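Local coordinates for cellulose-binding protein (Saccharophagus degradans, PDB 2X32), which binds a long polyisoprenoid diphosphate through a YceI-like domain and is implicated in plant cell wall breakdown, at residues L7-D12 and G39-A44; I51-V56 and Y70-A75. One frame throughout, in Å; residues are numbered along the deposited sequence. Where two conformers were deposited one is given.

Interaction 1: L7-D12 and G39-A44; sequences LAYSLD and GGISTA
The carbonyl oxygen of Ile41 is gripped by two successive amides of the facing strand. Ala8 N reaches Ile41 O at 2.8 Å, nearly in line with the carbonyl bond though the hydrogen bond is bent at the hydrogen (139°), while Tyr9 N lies in the carbonyl plane on a lone pair, at 3.2 Å from Ile41 O and in a straighter bond. Leu7 lies over the same oxygen, bringing CD2 to 3.7 Å from Ile41 O. Beyond this double grip the antiparallel pairing continues: Ile41 N bonds to Tyr9 O, and Leu11 N donates to Gly39 O. That last oxygen also receives water 1, which links it to Ser10 OG. Tyr9 and Ile41 run side by side and point the same way, the ring meeting the isoleucine obliquely at Tyr9 CD2 to Ile41 CD1, 4.0 Å. With CG1 of Ile41 beside its backbone N (chi1 -52°), the CD1 methyl also comes near Tyr9 CB. Tyr176 of strand 167-177 and Leu88 of helix 88-92 pack on Ile41, whose side chain lies about 4 Å from the bound octaprenyl diphosphate. Ala8 and Tyr9 thus both face Ile41: a classic beta bulge in the hairpin of strands 7-24 and 28-42.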
ATOM      1  N   LEU A   7      -3.818  16.615 -13.308  1.00 11.72           N
ATOM      2  CA  LEU A   7      -2.761  15.889 -12.613  1.00 11.29           C
ATOM      3  C   LEU A   7      -1.455  16.608 -12.729  1.00 10.17           C
ATOM      4  O   LEU A   7      -1.047  17.066 -13.827  1.00 12.91           O
ATOM      5  CB  LEU A   7      -2.548  14.496 -13.194  1.00 12.33           C
ATOM      6  CG  LEU A   7      -3.675  13.542 -12.956  1.00 14.13           C
ATOM      7  CD1 LEU A   7      -3.360  12.249 -13.753  1.00 17.71           C
ATOM      8  CD2 LEU A   7      -3.940  13.279 -11.501  1.00 13.50           C
ATOM      9  N   ALA A   8      -0.827  16.788 -11.580  1.00  8.24           N
ATOM     10  CA  ALA A   8       0.534  17.267 -11.473  1.00  6.63           C
ATOM     11  C   ALA A   8       1.514  16.140 -11.693  1.00  6.93           C
ATOM     12  O   ALA A   8       2.622  16.352 -12.182  1.00  7.18           O
ATOM     13  CB  ALA A   8       0.787  17.948 -10.123  1.00  8.40           C
ATOM     14  N   TYR A   9       1.109  14.945 -11.248  1.00  5.53           N
ATOM     15  CA  TYR A   9       1.910  13.721 -11.381  1.00  6.33           C
ATOM     16  C   TYR A   9       1.034  12.524 -11.671  1.00  6.96           C
ATOM     17  O   TYR A   9      -0.087  12.438 -11.202  1.00  6.11           O
ATOM     18  CB  TYR A   9       2.766  13.376 -10.155  1.00  7.00           C
ATOM     19  CG  TYR A   9       3.792  14.410  -9.778  1.00  6.75           C
ATOM     20  CD1 TYR A   9       5.118  14.278 -10.126  1.00  9.01           C
ATOM     21  CD2 TYR A   9       3.408  15.533  -9.040  1.00  8.34           C
ATOM     22  CE1 TYR A   9       6.036  15.299  -9.776  1.00 10.09           C
ATOM     23  CE2 TYR A   9       4.281  16.500  -8.728  1.00 10.12           C
ATOM     24  CZ  TYR A   9       5.577  16.377  -9.059  1.00  7.23           C
ATOM     25  OH  TYR A   9       6.403  17.446  -8.646  1.00 12.95           O
ATOM     26  N   SER A  10       1.608  11.550 -12.386  1.00  7.00           N
ATOM     27  CA  SER A  10       0.974  10.259 -12.589  0.50  5.91           C
ATOM     28  C   SER A  10       1.853   9.149 -12.018  1.00  5.25           C
ATOM     29  O   SER A  10       3.082   9.214 -12.116  1.00  5.87           O
ATOM     30  CB  SER A  10       0.747  10.013 -14.068  0.50  7.03           C
ATOM     31  OG  SER A  10      -0.246  10.882 -14.599  0.50  8.38           O
ATOM     32  N   LEU A  11       1.236   8.143 -11.433  1.00  4.51           N
ATOM     33  CA  LEU A  11       2.005   6.969 -10.983  1.00  4.89           C
ATOM     34  C   LEU A  11       2.598   6.184 -12.176  1.00  6.76           C
ATOM     35  O   LEU A  11       1.908   5.856 -13.138  1.00  7.73           O
ATOM     36  CB  LEU A  11       1.183   6.021 -10.095  1.00  6.07           C
ATOM     37  CG  LEU A  11       2.032   4.934  -9.403  1.00  5.52           C
ATOM     38  CD1 LEU A  11       2.703   5.481  -8.174  1.00  5.41           C
ATOM     39  CD2 LEU A  11       1.130   3.693  -9.010  1.00  7.30           C
ATOM     40  N   ASP A  12       3.900   5.896 -12.089  1.00  4.53           N
ATOM     41  CA  ASP A  12       4.556   4.940 -12.978  1.00  4.37           C
ATOM     42  C   ASP A  12       4.260   3.564 -12.385  1.00  6.64           C
ATOM     43  O   ASP A  12       4.925   3.088 -11.510  1.00  6.16           O
ATOM     44  CB  ASP A  12       6.068   5.210 -12.990  1.00  5.66           C
ATOM     45  CG  ASP A  12       6.858   4.262 -13.915  1.00  8.09           C
ATOM     46  OD1 ASP A  12       6.326   3.192 -14.321  1.00  8.67           O
ATOM     47  OD2 ASP A  12       8.022   4.582 -14.233  1.00  8.36           O
ATOM     48  N   GLY A  39      -2.424   5.427  -9.737  1.00  4.69           N
ATOM     49  CA  GLY A  39      -2.520   6.661  -8.985  1.00  4.64           C
ATOM     50  C   GLY A  39      -1.963   7.866  -9.636  1.00  2.77           C
ATOM     51  O   GLY A  39      -1.528   7.848 -10.768  1.00  3.73           O
ATOM     52  N   GLY A  40      -1.957   8.941  -8.870  1.00  4.76           N
ATOM     53  CA  GLY A  40      -1.529  10.245  -9.366  1.00  4.14           C
ATOM     54  C   GLY A  40      -1.635  11.259  -8.266  1.00  4.58           C
ATOM     55  O   GLY A  40      -2.102  10.942  -7.163  1.00  4.42           O
ATOM     56  N   ILE A  41      -1.207  12.468  -8.579  1.00  3.12           N
ATOM     57  CA  ILE A  41      -1.292  13.584  -7.630  1.00  2.34           C
ATOM     58  C   ILE A  41      -1.970  14.718  -8.381  1.00  2.39           C
ATOM     59  O   ILE A  41      -1.474  15.129  -9.431  1.00  3.93           O
ATOM     60  CB  ILE A  41       0.060  13.996  -7.111  1.00  3.33           C
ATOM     61  CG1 ILE A  41       0.856  12.798  -6.557  1.00  4.26           C
ATOM     62  CG2 ILE A  41      -0.109  15.089  -6.104  1.00  3.19           C
ATOM     63  CD1 ILE A  41       2.274  13.106  -6.131  1.00  3.99           C
ATOM     64  N   SER A  42      -3.095  15.188  -7.855  1.00  3.27           N
ATOM     65  CA  SER A  42      -3.836  16.243  -8.538  1.00  3.75           C
ATOM     66  C   SER A  42      -3.140  17.592  -8.356  1.00  3.55           C
ATOM     67  O   SER A  42      -2.364  17.801  -7.434  1.00  4.01           O
ATOM     68  CB  SER A  42      -5.224  16.306  -7.975  1.00  3.53           C
ATOM     69  OG  SER A  42      -5.244  16.867  -6.660  1.00  4.36           O
ATOM     70  N   THR A  43      -3.474  18.545  -9.234  1.00  2.70           N
ATOM     71  CA  THR A  43      -2.975  19.917  -9.103  1.00  3.52           C
ATOM     72  C   THR A  43      -3.500  20.623  -7.840  1.00  2.00           C
ATOM     73  O   THR A  43      -2.931  21.602  -7.387  1.00  2.83           O
ATOM     74  CB  THR A  43      -3.299  20.716 -10.326  1.00  2.00           C
ATOM     75  OG1 THR A  43      -4.729  20.725 -10.487  1.00  4.66           O
ATOM     76  CG2 THR A  43      -2.561  20.163 -11.596  1.00  4.42           C
ATOM     77  N   ALA A  44      -4.577  20.074  -7.243  1.00  2.91           N
ATOM     78  CA  ALA A  44      -5.065  20.529  -5.940  1.00  5.38           C
ATOM     79  C   ALA A  44      -4.371  19.912  -4.728  1.00  5.57           C
ATOM     80  O   ALA A  44      -4.727  20.175  -3.582  1.00  6.83           O
ATOM     81  CB  ALA A  44      -6.575  20.343  -5.866  1.00  7.12           C
TER
HETATM   82  O   HOH W   1      -2.210   9.102 -13.435  1.00 18.76           O
HETATM   83  O   HOH W   2      -0.476   6.807 -13.885  1.00 12.88           O

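Interaction 2: I51-V56 and Y70-A75; sequences IDLNSV and YLFETA
Leu53 and Phe72 cross at about a right angle, the leucine lying over the flat of the ring in a CH-pi contact that joins the turn just after strand 46-52 to the last turn of helix 61-72 in this YceI-like fold. Leu53 CD2 stands 4.3 Å from the centroid of the Phe72 ring and only 7° off its normal, so the methyl sits almost squarely over the centre. Its sister methyl takes the root of the same side chain, with Leu53 CD1 4.2 Å from Phe72 CB. The opposite face of the ring carries Leu71 CD2, offset toward the rim, so the phenyl is sandwiched between two leucines. Val56 approaches differently, at the edge and near the ring plane, through CG2 at 4.1 Å from Phe72 CE2. This methyl is the one placed opposite the backbone N of Val56, the other branch standing between N and the carbonyl carbon (chi1 67°). Both Leu53 and Leu71 touch the bound octaprenyl diphosphate, which places the sandwich at the wall of the lipid pocket.

A polar layer adjoins the apolar one at Thr74, where two branches divide the work: CG2 packs against Leu53 CB at 3.8 Å, while the hydroxyl turns to the amide of Asn54. The other end of that amide is tied back through water 3, which accepts from Asn54 ND2 and donates to Thr74 O. The direct bond is short, Thr74 OG1 donating a hydrogen bond to Asn54 OD1 over 2.7 Å, with the donor tilted 27° from the carbonyl plane.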
ATOM      1  N   ILE A  51      -4.735   0.451  -4.973  1.00  3.46           N
ATOM      2  CA  ILE A  51      -4.151  -0.853  -4.912  1.00  4.99           C
ATOM      3  C   ILE A  51      -5.200  -1.865  -5.411  1.00  2.06           C
ATOM      4  O   ILE A  51      -6.263  -2.000  -4.825  1.00  3.68           O
ATOM      5  CB  ILE A  51      -3.768  -1.220  -3.458  1.00  4.60           C
ATOM      6  CG1 ILE A  51      -2.742  -0.227  -2.930  1.00  4.37           C
ATOM      7  CG2 ILE A  51      -3.169  -2.661  -3.416  1.00  4.85           C
ATOM      8  CD1 ILE A  51      -2.869   0.052  -1.507  1.00 10.28           C
ATOM      9  N   ASP A  52      -4.896  -2.573  -6.505  1.00  2.41           N
ATOM     10  CA  ASP A  52      -5.809  -3.549  -7.057  1.00  2.52           C
ATOM     11  C   ASP A  52      -5.744  -4.851  -6.269  1.00  2.56           C
ATOM     12  O   ASP A  52      -4.780  -5.606  -6.351  1.00  3.04           O
ATOM     13  CB  ASP A  52      -5.443  -3.777  -8.516  1.00  2.00           C
ATOM     14  CG  ASP A  52      -6.226  -4.891  -9.188  1.00  2.93           C
ATOM     15  OD1 ASP A  52      -7.148  -5.457  -8.558  1.00  2.88           O
ATOM     16  OD2 ASP A  52      -5.855  -5.223 -10.364  1.00  3.95           O
ATOM     17  N   LEU A  53      -6.769  -5.085  -5.443  1.00  2.28           N
ATOM     18  CA  LEU A  53      -6.671  -6.184  -4.496  1.00  2.38           C
ATOM     19  C   LEU A  53      -6.804  -7.533  -5.212  1.00  3.04           C
ATOM     20  O   LEU A  53      -6.308  -8.573  -4.717  1.00  3.73           O
ATOM     21  CB  LEU A  53      -7.743  -6.034  -3.413  1.00  2.86           C
ATOM     22  CG  LEU A  53      -7.590  -4.802  -2.549  1.00  2.25           C
ATOM     23  CD1 LEU A  53      -8.771  -4.678  -1.612  1.00  3.28           C
ATOM     24  CD2 LEU A  53      -6.260  -4.845  -1.737  1.00  2.88           C
ATOM     25  N   ASN A  54      -7.358  -7.539  -6.425  1.00  3.13           N
ATOM     26  CA  ASN A  54      -7.296  -8.740  -7.264  1.00  2.81           C
ATOM     27  C   ASN A  54      -5.929  -9.117  -7.813  1.00  3.23           C
ATOM     28  O   ASN A  54      -5.734 -10.251  -8.259  1.00  3.24           O
ATOM     29  CB  ASN A  54      -8.276  -8.642  -8.447  1.00  2.00           C
ATOM     30  CG  ASN A  54      -9.705  -8.842  -8.011  1.00  4.91           C
ATOM     31  OD1 ASN A  54     -10.016  -9.851  -7.355  1.00  4.81           O
ATOM     32  ND2 ASN A  54     -10.563  -7.892  -8.355  1.00  2.92           N
ATOM     33  N   SER A  55      -4.945  -8.190  -7.685  1.00  2.80           N
ATOM     34  CA  SER A  55      -3.574  -8.447  -8.151  1.00  2.80           C
ATOM     35  C   SER A  55      -2.668  -8.991  -7.072  1.00  3.31           C
ATOM     36  O   SER A  55      -1.480  -9.058  -7.282  1.00  3.30           O
ATOM     37  CB  SER A  55      -2.993  -7.175  -8.774  1.00  2.99           C
ATOM     38  OG  SER A  55      -2.573  -6.270  -7.786  1.00  3.61           O
ATOM     39  N   VAL A  56      -3.231  -9.402  -5.950  1.00  3.33           N
ATOM     40  CA  VAL A  56      -2.452 -10.049  -4.878  1.00  3.56           C
ATOM     41  C   VAL A  56      -1.716 -11.230  -5.463  1.00  3.84           C
ATOM     42  O   VAL A  56      -2.206 -12.038  -6.234  1.00  4.96           O
ATOM     43  CB  VAL A  56      -3.330 -10.447  -3.654  1.00  4.58           C
ATOM     44  CG1 VAL A  56      -4.334 -11.560  -4.018  1.00  5.38           C
ATOM     45  CG2 VAL A  56      -2.475 -10.741  -2.360  1.00  6.25           C
ATOM     46  N   TYR A  70     -11.829 -14.577   0.497  1.00  6.62           N
ATOM     47  CA  TYR A  70     -12.177 -14.659   1.915  1.00  7.29           C
ATOM     48  C   TYR A  70     -11.498 -13.656   2.785  1.00  7.21           C
ATOM     49  O   TYR A  70     -11.994 -13.398   3.883  1.00  9.65           O
ATOM     50  CB  TYR A  70     -11.889 -16.049   2.457  1.00  8.18           C
ATOM     51  CG  TYR A  70     -12.538 -17.108   1.633  1.00 10.92           C
ATOM     52  CD1 TYR A  70     -13.915 -17.110   1.390  1.00  9.49           C
ATOM     53  CD2 TYR A  70     -11.769 -18.081   1.088  1.00 11.24           C
ATOM     54  CE1 TYR A  70     -14.496 -18.119   0.600  1.00 11.64           C
ATOM     55  CE2 TYR A  70     -12.312 -19.053   0.313  1.00 12.65           C
ATOM     56  CZ  TYR A  70     -13.649 -19.069   0.054  1.00 10.34           C
ATOM     57  OH  TYR A  70     -14.105 -20.151  -0.715  1.00 16.15           O
ATOM     58  N   LEU A  71     -10.408 -13.041   2.323  1.00  5.89           N
ATOM     59  CA  LEU A  71      -9.758 -11.999   3.104  1.00  5.77           C
ATOM     60  C   LEU A  71     -10.231 -10.620   2.624  1.00  5.10           C
ATOM     61  O   LEU A  71     -10.954  -9.924   3.330  1.00  6.62           O
ATOM     62  CB  LEU A  71      -8.256 -12.171   3.128  1.00  6.73           C
ATOM     63  CG  LEU A  71      -7.488 -11.087   3.856  1.00  7.74           C
ATOM     64  CD1 LEU A  71      -7.667 -11.267   5.358  1.00  6.76           C
ATOM     65  CD2 LEU A  71      -6.013 -11.109   3.374  1.00  8.50           C
ATOM     66  N   PHE A  72      -9.800 -10.216   1.424  1.00  4.47           N
ATOM     67  CA  PHE A  72     -10.130  -8.948   0.900  1.00  5.27           C
ATOM     68  C   PHE A  72     -11.574  -8.865   0.448  1.00  5.19           C
ATOM     69  O   PHE A  72     -12.163  -7.780   0.400  1.00  5.04           O
ATOM     70  CB  PHE A  72      -9.202  -8.585  -0.240  1.00  4.60           C
ATOM     71  CG  PHE A  72      -7.760  -8.517   0.191  1.00  6.12           C
ATOM     72  CD1 PHE A  72      -7.401  -7.719   1.290  1.00  6.17           C
ATOM     73  CD2 PHE A  72      -6.774  -9.172  -0.477  1.00  7.02           C
ATOM     74  CE1 PHE A  72      -6.113  -7.662   1.703  1.00  7.18           C
ATOM     75  CE2 PHE A  72      -5.468  -9.125  -0.051  1.00  7.33           C
ATOM     76  CZ  PHE A  72      -5.120  -8.392   1.005  1.00  8.24           C
ATOM     77  N   GLU A  73     -12.149 -10.012   0.078  1.00  5.37           N
ATOM     78  CA  GLU A  73     -13.559 -10.090  -0.424  1.00  6.06           C
ATOM     79  C   GLU A  73     -13.727  -9.196  -1.631  1.00  5.17           C
ATOM     80  O   GLU A  73     -14.548  -8.295  -1.645  1.00  5.32           O
ATOM     81  CB  GLU A  73     -14.550  -9.734   0.690  1.00  6.13           C
ATOM     82  CG  GLU A  73     -14.449 -10.647   1.851  1.00  7.45           C
ATOM     83  CD  GLU A  73     -15.561 -10.378   2.837  1.00 11.44           C
ATOM     84  OE1 GLU A  73     -15.447  -9.465   3.646  1.00 10.46           O
ATOM     85  OE2 GLU A  73     -16.594 -11.090   2.803  1.00 14.54           O
ATOM     86  N   THR A  74     -12.901  -9.466  -2.658  1.00  5.02           N
ATOM     87  CA  THR A  74     -12.787  -8.587  -3.816  1.00  5.42           C
ATOM     88  C   THR A  74     -14.042  -8.443  -4.693  1.00  6.03           C
ATOM     89  O   THR A  74     -14.129  -7.452  -5.443  1.00  7.99           O
ATOM     90  CB  THR A  74     -11.585  -8.945  -4.694  1.00  4.89           C
ATOM     91  OG1 THR A  74     -11.773 -10.215  -5.293  1.00  5.09           O
ATOM     92  CG2 THR A  74     -10.260  -8.886  -3.890  1.00  5.77           C
ATOM     93  N   ALA A  75     -14.994  -9.359  -4.600  1.00  7.57           N
ATOM     94  CA  ALA A  75     -16.272  -9.151  -5.338  1.00  8.42           C
ATOM     95  C   ALA A  75     -16.971  -7.896  -4.802  1.00 10.01           C
ATOM     96  O   ALA A  75     -17.737  -7.231  -5.526  1.00 12.09           O
ATOM     97  CB  ALA A  75     -17.156 -10.359  -5.301  1.00  8.63           C
TER
HETATM   98  O   HOH W   3     -13.453  -8.063  -7.993  1.00  4.31           O

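How the interactions relate
The same bound octaprenyl diphosphate runs past both contacts, whose centres lie 24 Å apart and whose nearest atoms stay about 7 Å from each other. Interaction 1 presents the side chain of Ile41 to it, and interaction 2 that of Leu53, each about 4 Å from the ligand; Ile51 and Leu71 in the segments of interaction 2 also belong to the pocket. The two are in series along the chain and are connected through one antiparallel sheet, since strands 28-42 and 46-52 are neighbours in it. As a pair they illustrate how a long lipid pocket can be lined: by a strand-to-strand ladder at one place and by packing of the turn after a strand on a helix end at another.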